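Local coordinates for protein putative 4-Hydroxy-2-oxoglutarate aldolase / 2-dehydro-3-deoxyphosphogluconate aldolase (Yersinia enterocolitica, PDB 3LM7) that is of unknown function but belongs to the KDGP aldolase family, a branch of the TIM-barrel proteins, at residues Q203-Q206 and I207-A211; L241-V244 and K245-Q249; L190-T193 and G194-L198; P218-Y221 and S222-I225; V145-T148 and T149-M153. All coordinates share one frame; numbering follows the deposited sequence.

Overall arrangement
Contacts 1 to 4 lie close together in the barrel, whereas contact 5 stands apart. Contact 3 spans the end of strand 189-192 and the loop after it, and contact 4 lies next to it, their centres about 7 Å apart. They share two probable hydrogen bonds, Glu191 OE1 to His219 NE2 and Ile196 O to Ser223 OG, both 2.8 Å. Contact 1 belongs to helix 201-211, which packs on contact 3 through Ile204. Contact 2, on the C-terminal helix 234-247, packs against contact 1 through Ile247. Contact 5 is about 30 Å from contact 2, centre to centre. The potassium ion sits at contact 1, about 12 Å from the side chain of Ile151 in contact 5.

Contact 1: residues Q203-Q206 and I207-A211; sequences QIVQ and IALDA. With K (potassium ion), chain E.
Gln206 and Asp210, one turn apart on helix 201-211, are tied by two hydrogen bonds. Asp210 N donates to Gln206 O at 2.8 Å. Gln206 NE2 donates to Asp210 OD1 at 2.9 Å. This second bond comes from above the carboxylate plane, 41° out of it, and the amide and carboxylate planes are 37° apart. A bend at chi2 of Gln206 (67°) turns its amide toward the next helical turn. In the backbone, Leu209 N bonds to Val205 O at 3.0 Å. Ile207 N bonds to Gln203 O, and Ile207 CG1 rests 3.4 Å from that same Gln203 O.

Apolar groups meet on another side of the helix. Val205 CG1 lies beside Leu209 CD1 at 4.0 Å, the two side chains pointing the same way, and Ile247 of helix 234-247 packs on both.

The helix ends at a metal. Ala211 O binds the potassium ion at 2.6 Å, together with four waters and Ala211 O of the second subunit. One of these waters also donates to Asp210 O at 2.8 Å. Carbonyls at the C-terminal end of a helix carry partial negative charge, so they probably favour the cation, which links the two subunits.

Contact 2: residues L241-V244 and K245-Q249; sequences LDIV and KKIVQ
Lys245 N, Lys246 N, Ile247 N and Val248 N bond back to the carbonyls of Leu241, Asp242, Ile243 and Val244 in the alpha-helical pattern, and Val248 is the first residue to leave helical angles. Val244 O takes the last of these bonds, at 2.8 Å from Val248 N. It also receives a weak one, at 3.1 Å from Ile247 N.

The apolar side chains pair at the same spacing. Val244 CG1 and Val248 CG2 lie side by side at 3.9 Å. Ile243 CG2 approaches Ile247 CD1 at 4.2 Å. Ile247 has its CG1 between backbone N and carbonyl carbon (chi1 67°), which brings CG1 to 3.3 Å from Ile243 O. Both isoleucines face helix 201-211.

Lys245 is extended beyond CG. It and Leu241 slant across each other, with Lys245 CE 4.0 Å from Leu241 CG. Asp242 OD1 and Lys245 NZ stay 5.4 Å apart. The two lysines form salt bridges with Glu35 and Glu202 on other parts of the fold, and Asp242 with Lys238 one turn earlier on the same helix. The charged ends thus have partners of their own, while valine, leucine and isoleucine methyls and the lysine methylenes make the local packing of the helix end.

Contact 3: residues L190-T193 and G194-L198; sequences LEPT and GGIDL
Ile196 reaches back to Pro192 with the end of its side chain. Its CD1 lies 3.4 Å from Pro192 O and 4.0 Å from Pro192 CB. The methyl touches the carbonyl oxygen and the CB corner of the proline. Ile196 is stretched out, with CD1 anti to CA (chi2 -179°), and this extension carries the methyl back across the bend to the strand end. No hydrogen bond joins the two segments.

The backbone of Gly194 and Gly195 makes the bend between Pro192 and Ile196. Gly194 has a positive phi of 114°, and Gly195 also has positive phi, at 81°. These angles bend the chain after Thr193, so that Ile196 faces Pro192. Thr193 OG1 lies 3.2 Å from Glu191 O, on the strand just before.

Strand 189-192 belongs to the parallel barrel, and 194-198 is the loop that carries it toward helix 201-211. This is a beta-to-alpha connection of a TIM barrel. The carboxylate of Glu191 is held by several donors: OE1 bonds to His94, Asn117 and His219, and OE2 to Ser161. Farther out, Ile204 and Phe201 of the next helix pack on Ile196, and Ile204 also touches Pro192, so the helix backs the same pair from outside. Beyond Ile196 the loop is tied by Asn200, whose side chain bonds to Gly195 O and Asp197 N.

Contact 4: residues P218-Y221 and S222-I225; sequences PHIY and SSII
Tyr221 O accepts a hydrogen bond from Ile224 N at 2.9 Å, with an N-H...O angle of 164°. The donor is tilted 25° from the carbonyl plane. Apolar groups crowd the same oxygen. Ile224 CG1 is 3.3 Å from Tyr221 O, and Ile225 CG1 is 3.5 Å from it. Ile225 N bonds in turn to Ser222 O at 3.2 Å. These two overlapping i to i+3 bonds make one short 3-10 turn at Ser222-Ser223.

The side chains pack across the turn. Ile220 CG2 meets Ile224 CD1 at 3.8 Å, the two chains crossing at a slant. Ile224 has CG1 between its backbone N and carbonyl carbon (chi1 62°), which sends CD1 over Ile220. Ser223 OG lies 3.6 Å from Ile220 CG2, but its polar partner is Ile196 O. Leu240 of helix 234-247 touches both Ile220 and Ile224.

On the other side of the chain, His219 ND1 and Tyr221 OH are 2.5 Å apart in a short hydrogen bond, and either could donate. Tyr221 CZ lies in the histidine plane, at the ring edge. With the bond from His219 NE2 to Glu191 OE1, it probably helps to set the rotation of the imidazole.

Backbone bonds join His219 to Pro192, and Pro218 and Ile220 to Asn18. The segment 218-221 therefore runs between strands 189-192 and 17-20. Its place between them is consistent with the eighth strand position that closes a TIM barrel, and the 3-10 turn leads away from the end of this segment.

Contact 5: residues V145-T148 and T149-M153; sequences VPVT and TAIAM
The start of helix 147-156 is packed against the end of strand 144-146, with Val145 and Ala150 touching across the junction. Val145 CG2 is 3.8 Å from Ala150 CB. With CG1 of Val145 anti to the carbonyl carbon (chi1 -50°), CG2 falls between the backbone N and the carbonyl carbon and points at Ala150.

Pro146 holds the N-cap position. Its carbonyl takes the first helical bond, Ala150 N to Pro146 O, at 2.9 Å. The next two follow in step: Ile151 N to Val147 O at 2.9 Å, and Ala152 N to Thr148 O at 2.9 Å. In the last, the donor is tilted 27° from the carbonyl plane. Pro146 lies side by side with Thr149, pointing the same way, and its ring CB is 3.6 Å from Thr149 OG1. Proline has no side-chain acceptor, so no side chain of the N-cap residue takes up the amides of this first turn.

This helix lies in the beta-alpha-beta crossover between strands 115-120 and 161-164 of the barrel. The two-stranded antiparallel sheet of 128-130 and 144-146 precedes it. Val145 bonds through its backbone to Val129 of the partner strand, and Val129 also touches Val145, Val147 and Ala150.

One turn on, Val147 CG1 meets Ile151 CD1 at 3.9 Å, the two chains slanting across each other. Val147 CG1 is anti to its backbone N (chi1 171°), which turns it along the helix toward the isoleucine. Ala182 of helix 173-185 packs on both of them, and Phe178 and Val179 add to the cover over Val147. Thr148 and Thr149 lie on the exposed side of the helix.

Contact 1: residues Q203-Q206 and I207-A211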
loop_
_atom_site.group_PDB
_atom_site.type_symbol
_atom_site.label_atom_id
_atom_site.label_comp_id
_atom_site.label_asym_id
_atom_site.label_seq_id
_atom_site.Cartn_x
_atom_site.Cartn_y
_atom_site.Cartn_z
ATOM N N GLN A 203 19.985 -4.798 0.962
ATOM C CA GLN A 203 19.524 -5.916 0.181
ATOM C C GLN A 203 18.240 -6.518 0.817
ATOM O O GLN A 203 17.291 -6.804 0.125
ATOM C CB GLN A 203 20.629 -6.969 0.092
ATOM C CG GLN A 203 20.170 -8.192 -0.737
ATOM C CD GLN A 203 21.251 -9.286 -0.770
ATOM O OE1 GLN A 203 22.357 -9.074 -0.282
ATOM N NE2 GLN A 203 20.899 -10.472 -1.259
ATOM N N ILE A 204 18.193 -6.592 2.132
ATOM C CA ILE A 204 17.052 -7.176 2.797
ATOM C C ILE A 204 15.766 -6.360 2.585
ATOM O O ILE A 204 14.686 -6.913 2.269
ATOM C CB ILE A 204 17.371 -7.413 4.347
ATOM C CG1 ILE A 204 18.258 -8.671 4.495
ATOM C CG2 ILE A 204 16.042 -7.566 5.125
ATOM C CD1 ILE A 204 18.989 -8.859 5.898
ATOM N N VAL A 205 15.887 -5.043 2.720
ATOM C CA VAL A 205 14.766 -4.175 2.404
ATOM C C VAL A 205 14.427 -4.157 0.907
ATOM O O VAL A 205 13.242 -4.195 0.558
ATOM C CB VAL A 205 14.985 -2.725 2.946
ATOM C CG1 VAL A 205 13.753 -1.813 2.564
ATOM C CG2 VAL A 205 15.212 -2.770 4.508
ATOM N N GLN A 206 15.429 -4.184 0.034
ATOM C CA GLN A 206 15.141 -4.106 -1.376
ATOM C C GLN A 206 14.320 -5.348 -1.777
ATOM O O GLN A 206 13.466 -5.281 -2.649
ATOM C CB GLN A 206 16.452 -4.133 -2.166
ATOM C CG GLN A 206 16.297 -3.811 -3.664
ATOM C CD GLN A 206 15.865 -2.376 -3.929
ATOM O OE1 GLN A 206 16.603 -1.433 -3.616
ATOM N NE2 GLN A 206 14.682 -2.209 -4.512
ATOM N N ILE A 207 14.655 -6.513 -1.210
ATOM C CA ILE A 207 13.872 -7.714 -1.555
ATOM C C ILE A 207 12.392 -7.508 -1.297
ATOM O O ILE A 207 11.540 -7.873 -2.117
ATOM C CB ILE A 207 14.398 -8.911 -0.719
ATOM C CG1 ILE A 207 15.666 -9.428 -1.376
ATOM C CG2 ILE A 207 13.321 -10.046 -0.585
ATOM C CD1 ILE A 207 16.443 -10.384 -0.424
ATOM N N ALA A 208 12.069 -6.909 -0.149
ATOM C CA ALA A 208 10.647 -6.645 0.197
ATOM C C ALA A 208 10.044 -5.611 -0.763
ATOM O O ALA A 208 8.871 -5.768 -1.192
ATOM C CB ALA A 208 10.482 -6.121 1.706
ATOM N N LEU A 209 10.799 -4.545 -1.077
ATOM C CA LEU A 209 10.273 -3.545 -1.999
ATOM C C LEU A 209 10.075 -4.127 -3.400
ATOM O O LEU A 209 9.064 -3.838 -4.033
ATOM C CB LEU A 209 11.220 -2.329 -2.092
ATOM C CG LEU A 209 11.468 -1.569 -0.790
ATOM C CD1 LEU A 209 12.556 -0.427 -1.011
ATOM C CD2 LEU A 209 10.122 -0.934 -0.256
ATOM N N ASP A 210 11.013 -4.962 -3.879
ATOM C CA ASP A 210 10.885 -5.532 -5.243
ATOM C C ASP A 210 9.702 -6.511 -5.332
ATOM O O ASP A 210 9.080 -6.567 -6.380
ATOM C CB ASP A 210 12.146 -6.293 -5.673
ATOM C CG ASP A 210 13.342 -5.357 -5.977
ATOM O OD1 ASP A 210 13.181 -4.113 -6.027
ATOM O OD2 ASP A 210 14.445 -5.895 -6.137
ATOM N N ALA A 211 9.411 -7.231 -4.229
ATOM C CA ALA A 211 8.192 -8.073 -4.122
ATOM C C ALA A 211 6.891 -7.258 -4.164
ATOM O O ALA A 211 5.845 -7.743 -4.685
ATOM C CB ALA A 211 8.254 -8.952 -2.829
HETATM K K K E . 5.405 -9.359 -6.744
HETATM O O HOH W 1 7.166 -7.508 -8.232
HETATM O O HOH W 2 3.416 -10.882 -5.180
HETATM O O HOH W 3 4.790 -11.492 -8.843
HETATM O O HOH W 4 8.061 -10.218 -7.124
#

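Contact 2: residues L241-V244 and K245-Q249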
loop_
_atom_site.group_PDB
_atom_site.type_symbol
_atom_site.label_atom_id
_atom_site.label_comp_id
_atom_site.label_asym_id
_atom_site.label_seq_id
_atom_site.Cartn_x
_atom_site.Cartn_y
_atom_site.Cartn_z
ATOM N N LEU A 241 18.744 5.473 7.582
ATOM C CA LEU A 241 17.904 6.455 6.890
ATOM C C LEU A 241 18.387 6.753 5.450
ATOM O O LEU A 241 17.586 6.740 4.485
ATOM C CB LEU A 241 17.834 7.765 7.698
ATOM C CG LEU A 241 16.796 8.763 7.160
ATOM C CD1 LEU A 241 15.332 8.188 7.068
ATOM C CD2 LEU A 241 16.875 10.102 7.967
ATOM N N ASP A 242 19.685 7.091 5.293
ATOM C CA ASP A 242 20.200 7.393 3.978
ATOM C C ASP A 242 19.966 6.234 2.980
ATOM O O ASP A 242 19.649 6.484 1.810
ATOM C CB ASP A 242 21.705 7.721 4.033
ATOM C CG ASP A 242 22.001 9.055 4.693
ATOM O OD1 ASP A 242 21.075 9.843 4.848
ATOM O OD2 ASP A 242 23.168 9.281 5.105
ATOM N N ILE A 243 20.139 4.976 3.403
ATOM C CA ILE A 243 19.817 3.845 2.497
ATOM C C ILE A 243 18.313 3.855 2.136
ATOM O O ILE A 243 17.896 3.690 0.955
ATOM C CB ILE A 243 20.188 2.475 3.172
ATOM C CG1 ILE A 243 21.720 2.390 3.320
ATOM C CG2 ILE A 243 19.654 1.273 2.341
ATOM C CD1 ILE A 243 22.183 1.234 4.230
ATOM N N VAL A 244 17.479 4.068 3.154
ATOM C CA VAL A 244 16.033 4.102 2.914
ATOM C C VAL A 244 15.720 5.190 1.841
ATOM O O VAL A 244 15.020 4.933 0.833
ATOM C CB VAL A 244 15.270 4.376 4.206
ATOM C CG1 VAL A 244 13.778 4.646 3.893
ATOM C CG2 VAL A 244 15.452 3.125 5.235
ATOM N N LYS A 245 16.289 6.396 2.019
ATOM C CA LYS A 245 16.010 7.460 1.047
ATOM C C LYS A 245 16.510 7.121 -0.346
ATOM O O LYS A 245 15.943 7.573 -1.374
ATOM C CB LYS A 245 16.684 8.781 1.493
ATOM C CG LYS A 245 15.999 9.382 2.671
ATOM C CD LYS A 245 16.740 10.668 3.104
ATOM C CE LYS A 245 15.968 11.310 4.244
ATOM N NZ LYS A 245 16.533 12.682 4.518
ATOM N N LYS A 246 17.581 6.329 -0.400
ATOM C CA LYS A 246 18.145 5.909 -1.701
ATOM C C LYS A 246 17.194 4.955 -2.379
ATOM O O LYS A 246 16.959 5.058 -3.607
ATOM C CB LYS A 246 19.547 5.221 -1.529
ATOM C CG LYS A 246 20.233 4.906 -2.870
ATOM C CD LYS A 246 21.652 4.310 -2.721
ATOM C CE LYS A 246 21.595 2.976 -1.990
ATOM N NZ LYS A 246 22.943 2.334 -1.865
ATOM N N ILE A 247 16.670 3.997 -1.621
ATOM C CA ILE A 247 15.959 2.896 -2.301
ATOM C C ILE A 247 14.448 3.067 -2.375
ATOM O O ILE A 247 13.773 2.414 -3.218
ATOM C CB ILE A 247 16.344 1.482 -1.715
ATOM C CG1 ILE A 247 15.840 1.366 -0.283
ATOM C CG2 ILE A 247 17.887 1.243 -1.813
ATOM C CD1 ILE A 247 16.180 0.004 0.335
ATOM N N VAL A 248 13.893 3.889 -1.481
ATOM C CA VAL A 248 12.441 4.176 -1.516
ATOM C C VAL A 248 12.207 5.421 -2.385
ATOM O O VAL A 248 12.385 6.548 -1.939
ATOM C CB VAL A 248 11.852 4.349 -0.111
ATOM C CG1 VAL A 248 10.348 4.656 -0.195
ATOM C CG2 VAL A 248 12.130 3.068 0.714
ATOM N N GLN A 249 11.781 5.200 -3.620
ATOM C CA GLN A 249 11.871 6.227 -4.628
ATOM C C GLN A 249 10.586 6.422 -5.444
ATOM O O GLN A 249 9.960 5.421 -5.845
ATOM C CB GLN A 249 12.989 5.832 -5.597
ATOM C CG GLN A 249 14.357 6.307 -5.274
ATOM C CD GLN A 249 15.312 5.984 -6.442
ATOM O OE1 GLN A 249 15.346 4.837 -6.963
ATOM N NE2 GLN A 249 16.071 7.004 -6.881
ATOM O OXT GLN A 249 10.217 7.589 -5.820
HETATM O O HOH W 5 19.443 11.399 5.685
#

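Contact 3: residues L190-T193 and G194-L198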
loop_
_atom_site.group_PDB
_atom_site.type_symbol
_atom_site.label_atom_id
_atom_site.label_comp_id
_atom_site.label_asym_id
_atom_site.label_seq_id
_atom_site.Cartn_x
_atom_site.Cartn_y
_atom_site.Cartn_z
ATOM N N LEU A 190 5.351 -6.442 6.378
ATOM C CA LEU A 190 6.427 -7.356 6.722
ATOM C C LEU A 190 7.521 -6.687 7.555
ATOM O O LEU A 190 7.953 -5.548 7.235
ATOM C CB LEU A 190 7.055 -7.870 5.401
ATOM C CG LEU A 190 8.184 -8.944 5.466
ATOM C CD1 LEU A 190 7.798 -10.151 6.354
ATOM C CD2 LEU A 190 8.489 -9.447 4.011
ATOM N N GLU A 191 7.998 -7.404 8.594
ATOM C CA GLU A 191 9.005 -6.872 9.491
ATOM C C GLU A 191 10.157 -7.859 9.581
ATOM O O GLU A 191 10.168 -8.749 10.466
ATOM C CB GLU A 191 8.378 -6.610 10.888
ATOM C CG GLU A 191 7.021 -5.864 10.797
ATOM C CD GLU A 191 6.585 -5.264 12.104
ATOM O OE1 GLU A 191 7.413 -5.217 13.049
ATOM O OE2 GLU A 191 5.473 -4.722 12.150
ATOM N N PRO A 192 11.128 -7.764 8.649
ATOM C CA PRO A 192 12.267 -8.692 8.746
ATOM C C PRO A 192 13.100 -8.412 9.987
ATOM O O PRO A 192 13.356 -7.233 10.322
ATOM C CB PRO A 192 13.101 -8.391 7.486
ATOM C CG PRO A 192 12.694 -6.994 7.095
ATOM C CD PRO A 192 11.263 -6.812 7.523
ATOM N N THR A 193 13.498 -9.466 10.703
ATOM C CA THR A 193 14.144 -9.241 12.019
ATOM C C THR A 193 15.153 -10.377 12.214
ATOM O O THR A 193 14.815 -11.575 11.997
ATOM C CB THR A 193 13.157 -9.361 13.214
ATOM O OG1 THR A 193 12.027 -8.491 13.058
ATOM C CG2 THR A 193 13.799 -9.027 14.553
ATOM N N GLY A 194 16.350 -10.005 12.705
ATOM C CA GLY A 194 17.343 -10.981 13.138
ATOM C C GLY A 194 18.564 -10.961 12.263
ATOM O O GLY A 194 18.517 -11.380 11.112
ATOM N N GLY A 195 19.656 -10.426 12.790
ATOM C CA GLY A 195 20.936 -10.448 12.051
ATOM C C GLY A 195 21.079 -9.369 10.986
ATOM O O GLY A 195 21.948 -9.478 10.112
ATOM N N ILE A 196 20.245 -8.320 11.043
ATOM C CA ILE A 196 20.305 -7.242 10.040
ATOM C C ILE A 196 21.416 -6.316 10.524
ATOM O O ILE A 196 21.537 -6.045 11.718
ATOM C CB ILE A 196 18.955 -6.491 9.895
ATOM C CG1 ILE A 196 17.865 -7.494 9.287
ATOM C CG2 ILE A 196 19.129 -5.267 9.026
ATOM C CD1 ILE A 196 16.449 -6.814 9.061
ATOM N N ASP A 197 22.274 -5.907 9.608
ATOM C CA ASP A 197 23.322 -4.959 9.981
ATOM C C ASP A 197 23.413 -3.913 8.891
ATOM O O ASP A 197 22.636 -3.940 7.962
ATOM C CB ASP A 197 24.679 -5.665 10.277
ATOM C CG ASP A 197 25.220 -6.426 9.089
ATOM O OD1 ASP A 197 24.939 -6.050 7.948
ATOM O OD2 ASP A 197 25.888 -7.432 9.332
ATOM N N LEU A 198 24.396 -2.998 8.975
ATOM C CA LEU A 198 24.433 -1.927 7.981
ATOM C C LEU A 198 24.821 -2.413 6.597
ATOM O O LEU A 198 24.556 -1.712 5.616
ATOM C CB LEU A 198 25.451 -0.832 8.444
ATOM C CG LEU A 198 25.094 -0.154 9.771
ATOM C CD1 LEU A 198 26.192 0.840 10.200
ATOM C CD2 LEU A 198 23.709 0.581 9.640
#

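Contact 4: residues P218-Y221 and S222-I225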
loop_
_atom_site.group_PDB
_atom_site.type_symbol
_atom_site.label_atom_id
_atom_site.label_comp_id
_atom_site.label_asym_id
_atom_site.label_seq_id
_atom_site.Cartn_x
_atom_site.Cartn_y
_atom_site.Cartn_z
ATOM N N PRO A 218 11.764 -2.858 9.043
ATOM C CA PRO A 218 12.901 -3.736 9.367
ATOM C C PRO A 218 13.356 -3.466 10.786
ATOM O O PRO A 218 13.290 -2.306 11.221
ATOM C CB PRO A 218 13.989 -3.292 8.378
ATOM C CG PRO A 218 13.684 -1.889 8.064
ATOM C CD PRO A 218 12.119 -1.806 8.062
ATOM N N HIS A 219 13.834 -4.495 11.489
ATOM C CA HIS A 219 14.303 -4.313 12.847
ATOM C C HIS A 219 15.808 -4.416 12.848
ATOM O O HIS A 219 16.324 -5.338 12.250
ATOM C CB HIS A 219 13.727 -5.423 13.749
ATOM C CG HIS A 219 12.255 -5.298 13.945
ATOM N ND1 HIS A 219 11.688 -5.225 15.196
ATOM C CD2 HIS A 219 11.234 -5.204 13.054
ATOM C CE1 HIS A 219 10.369 -5.124 15.071
ATOM N NE2 HIS A 219 10.063 -5.133 13.787
ATOM N N ILE A 220 16.486 -3.472 13.515
ATOM C CA ILE A 220 17.956 -3.470 13.553
ATOM C C ILE A 220 18.423 -3.251 14.984
ATOM O O ILE A 220 18.181 -2.224 15.560
ATOM C CB ILE A 220 18.587 -2.380 12.627
ATOM C CG1 ILE A 220 17.842 -2.269 11.271
ATOM C CG2 ILE A 220 20.082 -2.705 12.432
ATOM C CD1 ILE A 220 16.567 -1.359 11.315
ATOM N N TYR A 221 19.031 -4.268 15.558
ATOM C CA TYR A 221 19.235 -4.348 16.993
ATOM C C TYR A 221 20.755 -4.384 17.258
ATOM O O TYR A 221 21.424 -3.407 16.988
ATOM C CB TYR A 221 18.537 -5.580 17.563
ATOM C CG TYR A 221 17.008 -5.544 17.490
ATOM C CD1 TYR A 221 16.291 -4.339 17.459
ATOM C CD2 TYR A 221 16.292 -6.710 17.510
ATOM C CE1 TYR A 221 14.853 -4.314 17.379
ATOM C CE2 TYR A 221 14.864 -6.703 17.500
ATOM C CZ TYR A 221 14.176 -5.505 17.435
ATOM O OH TYR A 221 12.792 -5.539 17.452
ATOM N N SER A 222 21.306 -5.511 17.718
ATOM C CA SER A 222 22.637 -5.429 18.345
ATOM C C SER A 222 23.748 -4.934 17.396
ATOM O O SER A 222 24.744 -4.417 17.872
ATOM C CB SER A 222 23.031 -6.787 18.968
ATOM O OG SER A 222 23.179 -7.733 17.931
ATOM N N SER A 223 23.604 -5.114 16.070
ATOM C CA SER A 223 24.622 -4.703 15.149
ATOM C C SER A 223 24.826 -3.151 15.164
ATOM O O SER A 223 25.838 -2.644 14.704
ATOM C CB SER A 223 24.216 -5.134 13.739
ATOM O OG SER A 223 23.041 -4.437 13.408
ATOM N N ILE A 224 23.840 -2.417 15.668
ATOM C CA ILE A 224 23.951 -0.925 15.785
ATOM C C ILE A 224 23.935 -0.404 17.198
ATOM O O ILE A 224 23.701 0.797 17.430
ATOM C CB ILE A 224 22.887 -0.190 14.912
ATOM C CG1 ILE A 224 21.455 -0.511 15.346
ATOM C CG2 ILE A 224 23.120 -0.494 13.386
ATOM C CD1 ILE A 224 20.422 0.335 14.719
ATOM N N ILE A 225 24.133 -1.300 18.143
ATOM C CA ILE A 225 24.074 -0.932 19.544
ATOM C C ILE A 225 25.511 -0.956 20.099
ATOM O O ILE A 225 26.227 -1.955 19.916
ATOM C CB ILE A 225 23.220 -1.937 20.302
ATOM C CG1 ILE A 225 21.741 -1.715 19.983
ATOM C CG2 ILE A 225 23.449 -1.838 21.841
ATOM C CD1 ILE A 225 20.797 -2.746 20.555
#

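Contact 5: residues V145-T148 and T149-M153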
loop_
_atom_site.group_PDB
_atom_site.type_symbol
_atom_site.label_atom_id
_atom_site.label_comp_id
_atom_site.label_asym_id
_atom_site.label_seq_id
_atom_site.Cartn_x
_atom_site.Cartn_y
_atom_site.Cartn_z
ATOM N N VAL A 145 2.948 -24.390 8.675
ATOM C CA VAL A 145 1.768 -24.168 7.841
ATOM C C VAL A 145 2.186 -23.360 6.639
ATOM O O VAL A 145 3.260 -22.776 6.595
ATOM C CB VAL A 145 0.608 -23.456 8.610
ATOM C CG1 VAL A 145 0.308 -24.129 9.952
ATOM C CG2 VAL A 145 0.945 -21.903 8.824
ATOM N N PRO A 146 1.328 -23.331 5.635
ATOM C CA PRO A 146 1.681 -22.571 4.443
ATOM C C PRO A 146 1.734 -21.087 4.761
ATOM O O PRO A 146 0.957 -20.599 5.573
ATOM C CB PRO A 146 0.514 -22.881 3.466
ATOM C CG PRO A 146 -0.018 -24.284 3.961
ATOM C CD PRO A 146 0.198 -24.273 5.464
ATOM N N VAL A 147 2.648 -20.372 4.114
ATOM C CA VAL A 147 2.753 -18.914 4.322
ATOM C C VAL A 147 1.399 -18.213 4.133
ATOM O O VAL A 147 1.017 -17.377 5.006
ATOM C CB VAL A 147 3.883 -18.276 3.432
ATOM C CG1 VAL A 147 3.851 -16.721 3.484
ATOM C CG2 VAL A 147 5.277 -18.886 3.886
ATOM N N THR A 148 0.708 -18.493 3.015
ATOM C CA THR A 148 -0.550 -17.809 2.738
ATOM C C THR A 148 -1.571 -18.071 3.854
ATOM O O THR A 148 -2.386 -17.158 4.294
ATOM C CB THR A 148 -1.131 -18.256 1.387
ATOM O OG1 THR A 148 -1.118 -19.726 1.296
ATOM C CG2 THR A 148 -0.282 -17.582 0.265
ATOM N N THR A 149 -1.567 -19.310 4.311
ATOM C CA THR A 149 -2.496 -19.654 5.428
ATOM C C THR A 149 -2.101 -18.910 6.699
ATOM O O THR A 149 -2.993 -18.397 7.377
ATOM C CB THR A 149 -2.503 -21.173 5.663
ATOM O OG1 THR A 149 -2.747 -21.818 4.383
ATOM C CG2 THR A 149 -3.656 -21.554 6.695
ATOM N N ALA A 150 -0.797 -18.809 7.038
ATOM C CA ALA A 150 -0.385 -18.048 8.254
ATOM C C ALA A 150 -0.766 -16.600 8.131
ATOM O O ALA A 150 -1.252 -16.019 9.098
ATOM C CB ALA A 150 1.174 -18.164 8.519
ATOM N N ILE A 151 -0.604 -16.015 6.934
ATOM C CA ILE A 151 -1.030 -14.609 6.747
ATOM C C ILE A 151 -2.539 -14.461 6.980
ATOM O O ILE A 151 -3.025 -13.538 7.689
ATOM C CB ILE A 151 -0.676 -14.104 5.320
ATOM C CG1 ILE A 151 0.868 -13.838 5.267
ATOM C CG2 ILE A 151 -1.404 -12.830 5.036
ATOM C CD1 ILE A 151 1.390 -13.706 3.803
ATOM N N ALA A 152 -3.307 -15.382 6.390
ATOM C CA ALA A 152 -4.762 -15.269 6.561
ATOM C C ALA A 152 -5.147 -15.405 8.059
ATOM O O ALA A 152 -6.088 -14.758 8.540
ATOM C CB ALA A 152 -5.496 -16.365 5.709
HETATM N N MSE A 153 -4.477 -16.314 8.774
HETATM C CA MSE A 153 -4.769 -16.453 10.247
HETATM C C MSE A 153 -4.397 -15.161 11.003
HETATM O O MSE A 153 -5.169 -14.707 11.884
HETATM C CB MSE A 153 -4.020 -17.669 10.857
HETATM C CG MSE A 153 -4.540 -18.943 10.267
HETATM SE SE MSE A 153 -3.515 -20.512 10.843
HETATM C CE MSE A 153 -4.209 -20.625 12.651
#